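Local coordinates for glycosyl hydrolase family 2, TIM barrel domain protein (Parabacteroides merdae ATCC 43184, PDB 6DXU) that probably hydrolyses beta-D-glucuronides as a gut bacterial beta-glucuronidase of glycoside hydrolase family 2, at residues D[351-355]-D[592-596]. Sequence-based numbering, arbitrary orientation.
Sequences EMRMM and PFKDF
F593 lies against helix 345-357 with one ring face over M355, a clear example of how an aromatic face and a salt bridge can together pair a loop with a helix. Followed outward, its CB meets the methyl of M355, CE, at 3.8 Å. With F593 CG anti to the backbone N (chi1 -176°), the ring extends to the helix. F593 CG and CD2 each lie near both CG and CE of M355, while F593 CE2 approaches M355 CG to 3.5 Å and also meets E351 O, which comes in obliquely. At the far end F593 CZ touches M354 CB at 3.9 Å. M355 CG stands almost over the ring centre, 3.4 Å from the centroid and 9° off the normal, a CH-pi contact; M355 SD, farther off above that face, adds a Met-aromatic one. Replacing this ring with the methyl of an alanine is likely to open a gap beside the helix and leave M355 CG and SD without their aromatic partner. Alongside, the extended E351 passes the ring to its carboxylate, where OE1 receives K594 NZ at 2.9 Å from 46° out of the carboxylate plane. R332 forms a salt bridge with E351 OE2, and K594 NZ also bonds to D335 O and H336 ND1, giving the buried carboxylate two cationic partners and the ammonium three acceptors. In the TIM barrel, the helix following strand 323-331 thus meets the loop after its parallel neighbour, strand 587-589, where the (beta/alpha)8 barrel closes.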
ATOM      1  N   GLU D 351      13.198 -28.089 -36.231  1.00 18.66           N
ATOM      2  CA  GLU D 351      12.027 -28.795 -35.718  1.00 20.81           C
ATOM      3  C   GLU D 351      10.821 -28.606 -36.628  1.00 23.57           C
ATOM      4  O   GLU D 351      10.084 -29.560 -36.916  1.00 19.58           O
ATOM      5  CB  GLU D 351      11.680 -28.324 -34.295  1.00 18.65           C
ATOM      6  CG  GLU D 351      10.598 -29.198 -33.679  1.00 19.92           C
ATOM      7  CD  GLU D 351      10.279 -28.846 -32.243  1.00 23.39           C
ATOM      8  OE1 GLU D 351      11.206 -28.457 -31.498  1.00 23.63           O
ATOM      9  OE2 GLU D 351       9.098 -28.964 -31.863  1.00 23.70           O
ATOM     10  N   MET D 352      10.564 -27.365 -37.039  1.00 19.99           N
ATOM     11  CA  MET D 352       9.384 -27.118 -37.861  1.00 20.51           C
ATOM     12  C   MET D 352       9.551 -27.721 -39.250  1.00 22.75           C
ATOM     13  O   MET D 352       8.580 -28.199 -39.837  1.00 20.75           O
ATOM     14  CB  MET D 352       9.094 -25.619 -37.944  1.00 22.44           C
ATOM     15  CG  MET D 352       8.784 -24.953 -36.569  1.00 18.40           C
ATOM     16  SD  MET D 352       7.473 -25.791 -35.650  1.00 22.55           S
ATOM     17  CE  MET D 352       6.102 -25.545 -36.788  1.00 21.74           C
ATOM     18  N   ARG D 353      10.773 -27.712 -39.782  1.00 19.38           N
ATOM     19  CA  ARG D 353      11.029 -28.402 -41.044  1.00 24.77           C
ATOM     20  C   ARG D 353      10.781 -29.907 -40.917  1.00 23.89           C
ATOM     21  O   ARG D 353      10.216 -30.525 -41.830  1.00 24.48           O
ATOM     22  CB  ARG D 353      12.460 -28.113 -41.499  1.00 21.23           C
ATOM     23  CG  ARG D 353      12.924 -28.964 -42.691  1.00 31.72           C
ATOM     24  CD  ARG D 353      12.569 -28.252 -43.983  1.00 36.49           C
ATOM     25  NE  ARG D 353      11.360 -28.810 -44.573  1.00 40.69           N
ATOM     26  CZ  ARG D 353      10.579 -28.164 -45.431  1.00 45.31           C
ATOM     27  NH1 ARG D 353       9.503 -28.765 -45.923  1.00 46.01           N
ATOM     28  NH2 ARG D 353      10.861 -26.916 -45.780  1.00 48.29           N
ATOM     29  N   MET D 354      11.205 -30.515 -39.797  1.00 23.87           N
ATOM     30  CA  MET D 354      10.925 -31.930 -39.552  1.00 21.97           C
ATOM     31  C   MET D 354       9.428 -32.216 -39.530  1.00 24.04           C
ATOM     32  O   MET D 354       8.979 -33.253 -40.038  1.00 22.85           O
ATOM     33  CB  MET D 354      11.535 -32.381 -38.221  1.00 21.98           C
ATOM     34  CG  MET D 354      13.007 -32.728 -38.220  1.00 26.58           C
ATOM     35  SD  MET D 354      13.435 -33.417 -36.591  1.00 29.52           S
ATOM     36  CE  MET D 354      12.667 -35.022 -36.675  1.00 27.27           C
ATOM     37  N   MET D 355       8.646 -31.337 -38.897  1.00 20.16           N
ATOM     38  CA  MET D 355       7.194 -31.504 -38.890  1.00 20.42           C
ATOM     39  C   MET D 355       6.624 -31.463 -40.294  1.00 18.91           C
ATOM     40  O   MET D 355       5.815 -32.316 -40.673  1.00 21.98           O
ATOM     41  CB  MET D 355       6.521 -30.398 -38.066  1.00 21.68           C
ATOM     42  CG  MET D 355       6.684 -30.509 -36.613  1.00 28.97           C
ATOM     43  SD  MET D 355       5.624 -29.241 -35.889  1.00 27.22           S
ATOM     44  CE  MET D 355       6.278 -29.330 -34.222  1.00 23.43           C
ATOM     45  N   PRO D 592       2.611 -35.445 -28.312  1.00 18.70           N
ATOM     46  CA  PRO D 592       3.080 -34.269 -29.039  1.00 19.55           C
ATOM     47  C   PRO D 592       3.967 -34.710 -30.189  1.00 21.40           C
ATOM     48  O   PRO D 592       4.179 -35.912 -30.400  1.00 22.56           O
ATOM     49  CB  PRO D 592       3.927 -33.549 -28.004  1.00 20.41           C
ATOM     50  CG  PRO D 592       4.671 -34.732 -27.357  1.00 17.95           C
ATOM     51  CD  PRO D 592       3.648 -35.897 -27.361  1.00 19.42           C
ATOM     52  N   PHE D 593       4.547 -33.740 -30.890  1.00 20.80           N
ATOM     53  CA  PHE D 593       5.539 -34.072 -31.904  1.00 20.69           C
ATOM     54  C   PHE D 593       6.812 -34.629 -31.274  1.00 23.88           C
ATOM     55  O   PHE D 593       7.374 -35.625 -31.755  1.00 21.23           O
ATOM     56  CB  PHE D 593       5.857 -32.834 -32.734  1.00 21.16           C
ATOM     57  CG  PHE D 593       6.808 -33.089 -33.860  1.00 21.58           C
ATOM     58  CD1 PHE D 593       6.470 -33.963 -34.877  1.00 20.09           C
ATOM     59  CD2 PHE D 593       8.028 -32.435 -33.915  1.00 19.16           C
ATOM     60  CE1 PHE D 593       7.335 -34.190 -35.933  1.00 20.97           C
ATOM     61  CE2 PHE D 593       8.892 -32.646 -34.962  1.00 22.62           C
ATOM     62  CZ  PHE D 593       8.551 -33.524 -35.982  1.00 22.40           C
ATOM     63  N   LYS D 594       7.305 -33.972 -30.220  1.00 18.66           N
ATOM     64  CA  LYS D 594       8.619 -34.266 -29.661  1.00 19.30           C
ATOM     65  C   LYS D 594       8.521 -34.492 -28.161  1.00 22.17           C
ATOM     66  O   LYS D 594       7.817 -33.748 -27.461  1.00 20.88           O
ATOM     67  CB  LYS D 594       9.601 -33.121 -29.965  1.00 20.34           C
ATOM     68  CG  LYS D 594      11.036 -33.378 -29.524  1.00 21.24           C
ATOM     69  CD  LYS D 594      11.930 -32.196 -29.856  1.00 21.50           C
ATOM     70  CE  LYS D 594      11.745 -31.085 -28.795  1.00 21.67           C
ATOM     71  NZ  LYS D 594      12.370 -29.780 -29.215  1.00 21.29           N
ATOM     72  N   ASP D 595       9.227 -35.525 -27.668  1.00 19.81           N
ATOM     73  CA  ASP D 595       9.353 -35.735 -26.219  1.00 19.21           C
ATOM     74  C   ASP D 595       9.707 -34.424 -25.528  1.00 20.26           C
ATOM     75  O   ASP D 595      10.532 -33.652 -26.030  1.00 20.11           O
ATOM     76  CB  ASP D 595      10.460 -36.757 -25.904  1.00 21.60           C
ATOM     77  CG  ASP D 595      10.086 -38.205 -26.252  1.00 25.50           C
ATOM     78  OD1 ASP D 595       8.930 -38.498 -26.644  1.00 21.35           O
ATOM     79  OD2 ASP D 595      10.985 -39.063 -26.119  1.00 24.71           O
ATOM     80  N   PHE D 596       9.108 -34.186 -24.354  1.00 17.78           N
ATOM     81  CA  PHE D 596       9.360 -32.971 -23.594  1.00 21.57           C
ATOM     82  C   PHE D 596       9.325 -33.286 -22.107  1.00 17.66           C
ATOM     83  O   PHE D 596       8.714 -34.264 -21.664  1.00 20.58           O
ATOM     84  CB  PHE D 596       8.333 -31.876 -23.906  1.00 23.17           C
ATOM     85  CG  PHE D 596       6.945 -32.233 -23.484  1.00 18.35           C
ATOM     86  CD1 PHE D 596       6.465 -31.884 -22.227  1.00 21.07           C
ATOM     87  CD2 PHE D 596       6.124 -32.948 -24.340  1.00 19.81           C
ATOM     88  CE1 PHE D 596       5.180 -32.228 -21.839  1.00 19.92           C
ATOM     89  CE2 PHE D 596       4.843 -33.313 -23.961  1.00 18.70           C
ATOM     90  CZ  PHE D 596       4.365 -32.936 -22.699  1.00 22.61           C
TER